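Local coordinates for methionine gamma-lyase (Trichomonas vaginalis, PDB 1E5E), which belongs to the Cys/Met metabolism family of pyridoxal-phosphate-dependent enzymes, a branch of the PLP-dependent aminotransferase clan, at residues Y152-A157 and I182-F187; L161-M166 and K303-Y308. One frame throughout, in Å; residues are numbered along the deposited sequence.

Interaction 1 (Y152-A157 and I182-F187); sequences YFETPA and IADNTF. With PPJ (N-(hydroxy{3-hydroxy-2-methyl-5-[(phosphonooxy)methyl]pyridin-4-yl}methyl)norvaline), chain C.
The Phe153 ring takes Ile182 O over one face, offset toward the rim, and its CE1 lies 3.6 Å from Ala183 CB. The Tyr152 ring meets Ile182 obliquely, CD2 to CG2 at 3.6 Å, and its edge carries an in-plane water that accepts from Tyr152 OH. The same water donates to Glu154 OE2 and Asp184 OD2, which stand 4.3 Å apart; a donor shared between two carboxylates, their planes 55° apart, would ease the repulsion expected there, and Glu154 OE2 also accepts from the backbone N of Tyr111. With CG anti to the backbone N (chi1 175°), Asp184 lies alongside Tyr152 and sends OD2 to within 2.6 Å of N1 of the ligand PPJ, the acid-to-pyridine-nitrogen pairing familiar from fold-type I PLP enzymes. Its other oxygen, OD1, accepts from Thr186 N at 3.1 Å in an Asx turn, which would help fix the carboxylate's rotation. Beyond the strands Phe187 crosses Pro156, which follows a cis peptide bond, obliquely, its CD2 3.5 Å from Pro156 O, while waters join Thr155 to Asp184 and Asn185 where the two segments part.

Backbone hydrogen bonds between the parallel strands, Phe153 N to Ile182 O (3.3 Å) and Asp184 N to Phe153 O (3.0 Å), close a beta-alpha-beta unit made with helix 166-174. Tyr152, Ile182 and Asp184 rest on helix 86-97 at one sheet face, whereas Phe153 leans on Val169 of helix 166-174 at the other; strands 103-107 and 202-206 flank the pair.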
loop_
_atom_site.group_PDB
_atom_site.type_symbol
_atom_site.label_atom_id
_atom_site.label_comp_id
_atom_site.label_asym_id
_atom_site.label_seq_id
_atom_site.Cartn_x
_atom_site.Cartn_y
_atom_site.Cartn_z
ATOM N N TYR A 152 -12.709 29.639 -18.560
ATOM C CA TYR A 152 -11.760 28.864 -17.775
ATOM C C TYR A 152 -10.466 29.637 -17.557
ATOM O O TYR A 152 -9.999 30.263 -18.516
ATOM C CB TYR A 152 -11.424 27.561 -18.566
ATOM C CG TYR A 152 -10.512 26.576 -17.867
ATOM C CD1 TYR A 152 -9.131 26.737 -17.925
ATOM C CD2 TYR A 152 -11.013 25.493 -17.153
ATOM C CE1 TYR A 152 -8.273 25.846 -17.290
ATOM C CE2 TYR A 152 -10.183 24.581 -16.521
ATOM C CZ TYR A 152 -8.826 24.771 -16.573
ATOM O OH TYR A 152 -7.987 23.867 -15.963
ATOM N N PHE A 153 -9.905 29.604 -16.350
ATOM C CA PHE A 153 -8.649 30.278 -16.068
ATOM C C PHE A 153 -7.913 29.636 -14.885
ATOM O O PHE A 153 -8.498 28.848 -14.127
ATOM C CB PHE A 153 -8.887 31.772 -15.727
ATOM C CG PHE A 153 -9.827 31.986 -14.605
ATOM C CD1 PHE A 153 -9.386 31.965 -13.268
ATOM C CD2 PHE A 153 -11.136 32.332 -14.814
ATOM C CE1 PHE A 153 -10.256 32.102 -12.228
ATOM C CE2 PHE A 153 -12.010 32.536 -13.766
ATOM C CZ PHE A 153 -11.573 32.443 -12.463
ATOM N N GLU A 154 -6.665 30.039 -14.701
ATOM C CA GLU A 154 -5.886 29.632 -13.531
ATOM C C GLU A 154 -5.345 30.908 -12.878
ATOM O O GLU A 154 -4.676 31.661 -13.616
ATOM C CB GLU A 154 -4.607 28.899 -13.915
ATOM C CG GLU A 154 -4.764 27.616 -14.702
ATOM C CD GLU A 154 -3.484 26.976 -15.176
ATOM O OE1 GLU A 154 -2.401 27.416 -14.715
ATOM O OE2 GLU A 154 -3.509 26.081 -16.069
ATOM N N THR A 155 -5.461 31.071 -11.576
ATOM C CA THR A 155 -4.769 32.187 -10.943
ATOM C C THR A 155 -4.278 31.766 -9.561
ATOM O O THR A 155 -5.027 31.240 -8.744
ATOM C CB THR A 155 -5.707 33.411 -10.897
ATOM O OG1 THR A 155 -5.060 34.498 -10.251
ATOM C CG2 THR A 155 -7.004 33.144 -10.121
ATOM N N PRO A 156 -3.006 31.993 -9.247
ATOM C CA PRO A 156 -2.034 32.557 -10.186
ATOM C C PRO A 156 -1.750 31.589 -11.316
ATOM O O PRO A 156 -1.824 30.354 -11.089
ATOM C CB PRO A 156 -0.784 32.783 -9.357
ATOM C CG PRO A 156 -1.220 32.738 -7.913
ATOM C CD PRO A 156 -2.415 31.810 -7.913
ATOM N N ALA A 157 -1.435 32.086 -12.513
ATOM C CA ALA A 157 -1.242 31.227 -13.667
ATOM C C ALA A 157 0.068 30.444 -13.725
ATOM O O ALA A 157 1.137 30.864 -13.280
ATOM C CB ALA A 157 -1.289 32.049 -14.974
ATOM N N ILE A 182 -14.958 28.194 -14.560
ATOM C CA ILE A 182 -14.195 27.098 -13.976
ATOM C C ILE A 182 -12.834 27.637 -13.564
ATOM O O ILE A 182 -12.158 28.199 -14.442
ATOM C CB ILE A 182 -14.044 25.925 -14.967
ATOM C CG1 ILE A 182 -15.410 25.364 -15.403
ATOM C CG2 ILE A 182 -13.191 24.819 -14.344
ATOM C CD1 ILE A 182 -15.354 24.292 -16.490
ATOM N N ALA A 183 -12.446 27.511 -12.310
ATOM C CA ALA A 183 -11.106 28.016 -11.923
ATOM C C ALA A 183 -10.197 26.855 -11.537
ATOM O O ALA A 183 -10.722 25.979 -10.836
ATOM C CB ALA A 183 -11.279 28.956 -10.745
ATOM N N ASP A 184 -8.963 26.794 -12.027
ATOM C CA ASP A 184 -8.034 25.730 -11.583
ATOM C C ASP A 184 -7.258 26.315 -10.409
ATOM O O ASP A 184 -6.431 27.224 -10.541
ATOM C CB ASP A 184 -7.173 25.221 -12.728
ATOM C CG ASP A 184 -6.118 24.208 -12.315
ATOM O OD1 ASP A 184 -5.825 24.070 -11.114
ATOM O OD2 ASP A 184 -5.498 23.610 -13.224
ATOM N N ASN A 185 -7.579 25.852 -9.205
ATOM C CA ASN A 185 -7.106 26.365 -7.930
ATOM C C ASN A 185 -5.943 25.597 -7.350
ATOM O O ASN A 185 -5.671 25.722 -6.152
ATOM C CB ASN A 185 -8.291 26.375 -6.932
ATOM C CG ASN A 185 -8.087 27.278 -5.728
ATOM O OD1 ASN A 185 -7.450 28.338 -5.868
ATOM N ND2 ASN A 185 -8.549 26.896 -4.527
ATOM N N THR A 186 -5.232 24.854 -8.189
ATOM C CA THR A 186 -4.101 24.042 -7.784
ATOM C C THR A 186 -2.996 24.824 -7.086
ATOM O O THR A 186 -2.558 24.413 -6.037
ATOM C CB THR A 186 -3.454 23.403 -9.038
ATOM O OG1 THR A 186 -4.398 22.572 -9.718
ATOM C CG2 THR A 186 -2.245 22.558 -8.657
ATOM N N PHE A 187 -2.538 25.913 -7.684
ATOM C CA PHE A 187 -1.455 26.727 -7.112
ATOM C C PHE A 187 -1.842 27.302 -5.782
ATOM O O PHE A 187 -0.944 27.408 -4.945
ATOM C CB PHE A 187 -1.015 27.861 -8.043
ATOM C CG PHE A 187 -0.034 27.419 -9.092
ATOM C CD1 PHE A 187 0.053 26.091 -9.489
ATOM C CD2 PHE A 187 0.751 28.355 -9.740
ATOM C CE1 PHE A 187 0.960 25.686 -10.450
ATOM C CE2 PHE A 187 1.677 27.966 -10.696
ATOM C CZ PHE A 187 1.792 26.633 -11.047
HETATM N N1 PPJ C . -3.496 21.921 -13.357
HETATM C C2 PPJ C . -2.377 22.573 -12.979
HETATM C C6 PPJ C . -3.427 20.684 -13.924
HETATM C C2A PPJ C . -2.268 23.962 -12.796
HETATM C C3 PPJ C . -1.182 21.827 -13.035
HETATM O O3 PPJ C . -0.097 22.516 -12.799
HETATM C C4 PPJ C . -1.135 20.483 -13.418
HETATM C C4A PPJ C . 0.134 19.831 -13.447
HETATM C C5 PPJ C . -2.276 19.880 -13.948
HETATM N N PPJ C . 1.303 20.479 -13.605
HETATM C C5A PPJ C . -2.402 18.478 -14.213
HETATM O OP4 PPJ C . -2.486 17.841 -13.092
HETATM P P PPJ C . -1.927 16.352 -13.184
HETATM O OP1 PPJ C . -2.219 15.724 -11.748
HETATM O OP2 PPJ C . -0.402 16.400 -13.505
HETATM O OP3 PPJ C . -2.677 15.506 -14.304
HETATM C CA PPJ C . 2.532 19.892 -13.544
HETATM C CB PPJ C . 2.824 18.624 -14.229
HETATM C C PPJ C . 3.610 20.819 -13.683
HETATM C CG PPJ C . 2.869 18.510 -15.709
HETATM C CD PPJ C . 4.260 18.497 -16.135
HETATM O O PPJ C . 3.312 22.046 -13.918
HETATM O OXT PPJ C . 4.775 20.592 -13.138
HETATM O O HOH W 1 -5.286 24.154 -15.972
HETATM O O HOH W 2 -7.316 30.518 -7.530
HETATM O O HOH W 3 -7.674 29.695 -10.320
HETATM O O HOH W 4 -4.434 28.464 -8.152
#

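Interaction 2 (L161-M166 and K303-Y308); sequences LKIIDM and KQMRMY. Unlike the reference sequence in segment 303-308: Tyr308 (reference Ser). With SO4 (sulfate ion), chain D.
Gln304 OE1 draws two donors: the backbone N of Met166, at 3.0 Å, and a water, at 2.7 Å. Met166 N lies in the carbonyl plane of the glutamine amide, on a lone pair. The water also donates to Asp165 OD1, so it bridges the two side chains; that same carboxylate oxygen takes Arg168 N, making Asp165 the N-cap of helix 166-174. On its other branch the amide gives NE2 to Ile164 O, 2.9 Å away and somewhat bent (N-H...O 152°), tilted 25° from the carbonyl plane. An extended chain beyond CG carries the amide from the last turn of helix 298-304 across to the loop. Met166, bent at chi3 (-73°), folds its CE back onto the amide, 3.7 Å from Gln304 CD, while Ile163 CG2 passes NE2 at 4.2 Å. Farther along, Tyr308 OH donates to O4 of a sulfate ion, probably from the crystallisation liquor, which His298 and Lys302 also bind.

A single glutamine amide thus ties the loop ahead of helix 166-174 to the C-terminal end of helix 298-304. It gives a partner to Met166 N, which the first turn of the helix cannot pair, and to the loop carbonyl Ile164 O.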
loop_
_atom_site.group_PDB
_atom_site.type_symbol
_atom_site.label_atom_id
_atom_site.label_comp_id
_atom_site.label_asym_id
_atom_site.label_seq_id
_atom_site.Cartn_x
_atom_site.Cartn_y
_atom_site.Cartn_z
ATOM N N LEU A 161 2.494 33.205 -12.917
ATOM C CA LEU A 161 1.869 33.627 -11.703
ATOM C C LEU A 161 1.045 34.901 -11.919
ATOM O O LEU A 161 0.717 35.653 -11.003
ATOM C CB LEU A 161 2.845 33.803 -10.529
ATOM C CG LEU A 161 3.813 32.620 -10.304
ATOM C CD1 LEU A 161 4.718 32.852 -9.100
ATOM C CD2 LEU A 161 3.025 31.311 -10.191
ATOM N N LYS A 162 0.532 35.053 -13.149
ATOM C CA LYS A 162 -0.315 36.195 -13.478
ATOM C C LYS A 162 -1.562 36.126 -12.586
ATOM O O LYS A 162 -2.102 35.029 -12.421
ATOM C CB LYS A 162 -0.695 36.282 -14.937
ATOM C CG LYS A 162 -1.813 37.244 -15.319
ATOM C CD LYS A 162 -2.117 37.134 -16.820
ATOM C CE LYS A 162 -2.753 35.807 -17.212
ATOM N NZ LYS A 162 -3.347 35.969 -18.613
ATOM N N ILE A 163 -1.977 37.255 -12.021
ATOM C CA ILE A 163 -3.161 37.218 -11.181
ATOM C C ILE A 163 -4.397 37.572 -11.977
ATOM O O ILE A 163 -4.324 38.477 -12.789
ATOM C CB ILE A 163 -3.044 38.243 -10.007
ATOM C CG1 ILE A 163 -1.748 37.967 -9.247
ATOM C CG2 ILE A 163 -4.264 38.216 -9.108
ATOM C CD1 ILE A 163 -1.679 36.631 -8.552
ATOM N N ILE A 164 -5.514 36.898 -11.758
ATOM C CA ILE A 164 -6.722 37.224 -12.503
ATOM C C ILE A 164 -7.769 37.638 -11.495
ATOM O O ILE A 164 -7.951 36.957 -10.489
ATOM C CB ILE A 164 -7.220 36.067 -13.360
ATOM C CG1 ILE A 164 -6.203 35.750 -14.479
ATOM C CG2 ILE A 164 -8.626 36.364 -13.933
ATOM C CD1 ILE A 164 -6.418 34.328 -14.950
ATOM N N ASP A 165 -8.433 38.752 -11.748
ATOM C CA ASP A 165 -9.550 39.218 -10.943
ATOM C C ASP A 165 -10.776 38.361 -11.250
ATOM O O ASP A 165 -11.513 38.560 -12.210
ATOM C CB ASP A 165 -9.815 40.699 -11.256
ATOM C CG ASP A 165 -10.954 41.238 -10.428
ATOM O OD1 ASP A 165 -11.811 40.506 -9.907
ATOM O OD2 ASP A 165 -11.014 42.478 -10.320
ATOM N N MET A 166 -10.992 37.368 -10.392
ATOM C CA MET A 166 -12.046 36.375 -10.531
ATOM C C MET A 166 -13.451 36.961 -10.430
ATOM O O MET A 166 -14.310 36.568 -11.227
ATOM C CB MET A 166 -11.916 35.262 -9.463
ATOM C CG MET A 166 -10.689 34.392 -9.690
ATOM S SD MET A 166 -10.598 32.907 -8.675
ATOM C CE MET A 166 -10.215 33.609 -7.087
ATOM N N LYS A 303 -6.844 40.284 -2.012
ATOM C CA LYS A 303 -8.256 40.016 -1.772
ATOM C C LYS A 303 -8.595 38.540 -2.007
ATOM O O LYS A 303 -9.400 37.991 -1.229
ATOM C CB LYS A 303 -9.116 40.966 -2.596
ATOM C CG LYS A 303 -10.451 40.446 -3.088
ATOM N N GLN A 304 -7.935 37.869 -2.934
ATOM C CA GLN A 304 -8.255 36.485 -3.232
ATOM C C GLN A 304 -7.462 35.400 -2.494
ATOM O O GLN A 304 -7.894 34.261 -2.402
ATOM C CB GLN A 304 -7.964 36.299 -4.751
ATOM C CG GLN A 304 -8.782 37.280 -5.561
ATOM C CD GLN A 304 -8.784 37.052 -7.044
ATOM O OE1 GLN A 304 -9.781 37.425 -7.667
ATOM N NE2 GLN A 304 -7.773 36.462 -7.680
ATOM N N MET A 305 -6.277 35.735 -1.980
ATOM C CA MET A 305 -5.386 34.781 -1.338
ATOM C C MET A 305 -5.135 35.049 0.128
ATOM O O MET A 305 -4.657 36.133 0.479
ATOM C CB MET A 305 -4.036 34.814 -2.122
ATOM C CG MET A 305 -4.244 34.590 -3.614
ATOM S SD MET A 305 -2.766 34.740 -4.625
ATOM C CE MET A 305 -1.852 33.320 -3.997
ATOM N N ARG A 306 -5.387 34.098 1.014
ATOM C CA ARG A 306 -5.123 34.304 2.427
ATOM C C ARG A 306 -3.617 34.306 2.682
ATOM O O ARG A 306 -3.207 34.742 3.769
ATOM C CB ARG A 306 -5.760 33.235 3.305
ATOM C CG ARG A 306 -7.209 32.971 2.945
ATOM C CD ARG A 306 -7.985 32.175 4.018
ATOM N NE ARG A 306 -9.400 32.199 3.592
ATOM C CZ ARG A 306 -9.933 31.474 2.611
ATOM N NH1 ARG A 306 -9.291 30.558 1.882
ATOM N NH2 ARG A 306 -11.225 31.655 2.353
ATOM N N MET A 307 -2.849 33.576 1.848
ATOM C CA MET A 307 -1.400 33.535 1.955
ATOM C C MET A 307 -0.897 33.747 0.527
ATOM O O MET A 307 -1.711 33.495 -0.368
ATOM C CB MET A 307 -0.827 32.222 2.524
ATOM C CG MET A 307 -1.197 32.176 4.007
ATOM S SD MET A 307 -0.512 30.812 4.903
ATOM C CE MET A 307 -1.482 29.431 4.289
ATOM N N TYR A 308 0.363 34.090 0.329
ATOM C CA TYR A 308 0.790 34.336 -1.036
ATOM C C TYR A 308 1.362 33.119 -1.735
ATOM O O TYR A 308 1.817 33.258 -2.878
ATOM C CB TYR A 308 1.745 35.550 -1.075
ATOM C CG TYR A 308 0.999 36.837 -0.734
ATOM C CD1 TYR A 308 1.280 37.578 0.409
ATOM C CD2 TYR A 308 0.016 37.310 -1.591
ATOM C CE1 TYR A 308 0.609 38.766 0.671
ATOM C CE2 TYR A 308 -0.678 38.478 -1.345
ATOM C CZ TYR A 308 -0.349 39.206 -0.207
ATOM O OH TYR A 308 -1.057 40.354 0.044
HETATM S S SO4 D . 0.268 42.452 2.565
HETATM O O1 SO4 D . 1.456 42.411 3.483
HETATM O O2 SO4 D . 0.718 42.421 1.133
HETATM O O3 SO4 D . -0.457 43.771 2.785
HETATM O O4 SO4 D . -0.660 41.323 2.904
HETATM O O HOH W 5 -11.775 39.178 -7.527
#

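Interactions 1 and 2 share the chain that leaves strand 148-154 and leads into helix 166-174, and their centres lie about 10 Å apart. Two probable hydrogen bonds stitch them together: Thr155 OG1 to Ile164 N at 2.9 Å, and Ala157 N to Lys162 O at 3.0 Å. The Phe153 ring adds packing, its CE1 lying 3.4 Å from Met166 CG. Interaction 1 contributes Glu154, Asp184 and Thr186 to the PPJ pocket, whereas interaction 2 stands back from it, the Ile164 side chain being about 11 Å from the ligand. Through Thr155 and Met166, the helix start gripped by Gln304 is therefore joined to the strand end that borders the pocket.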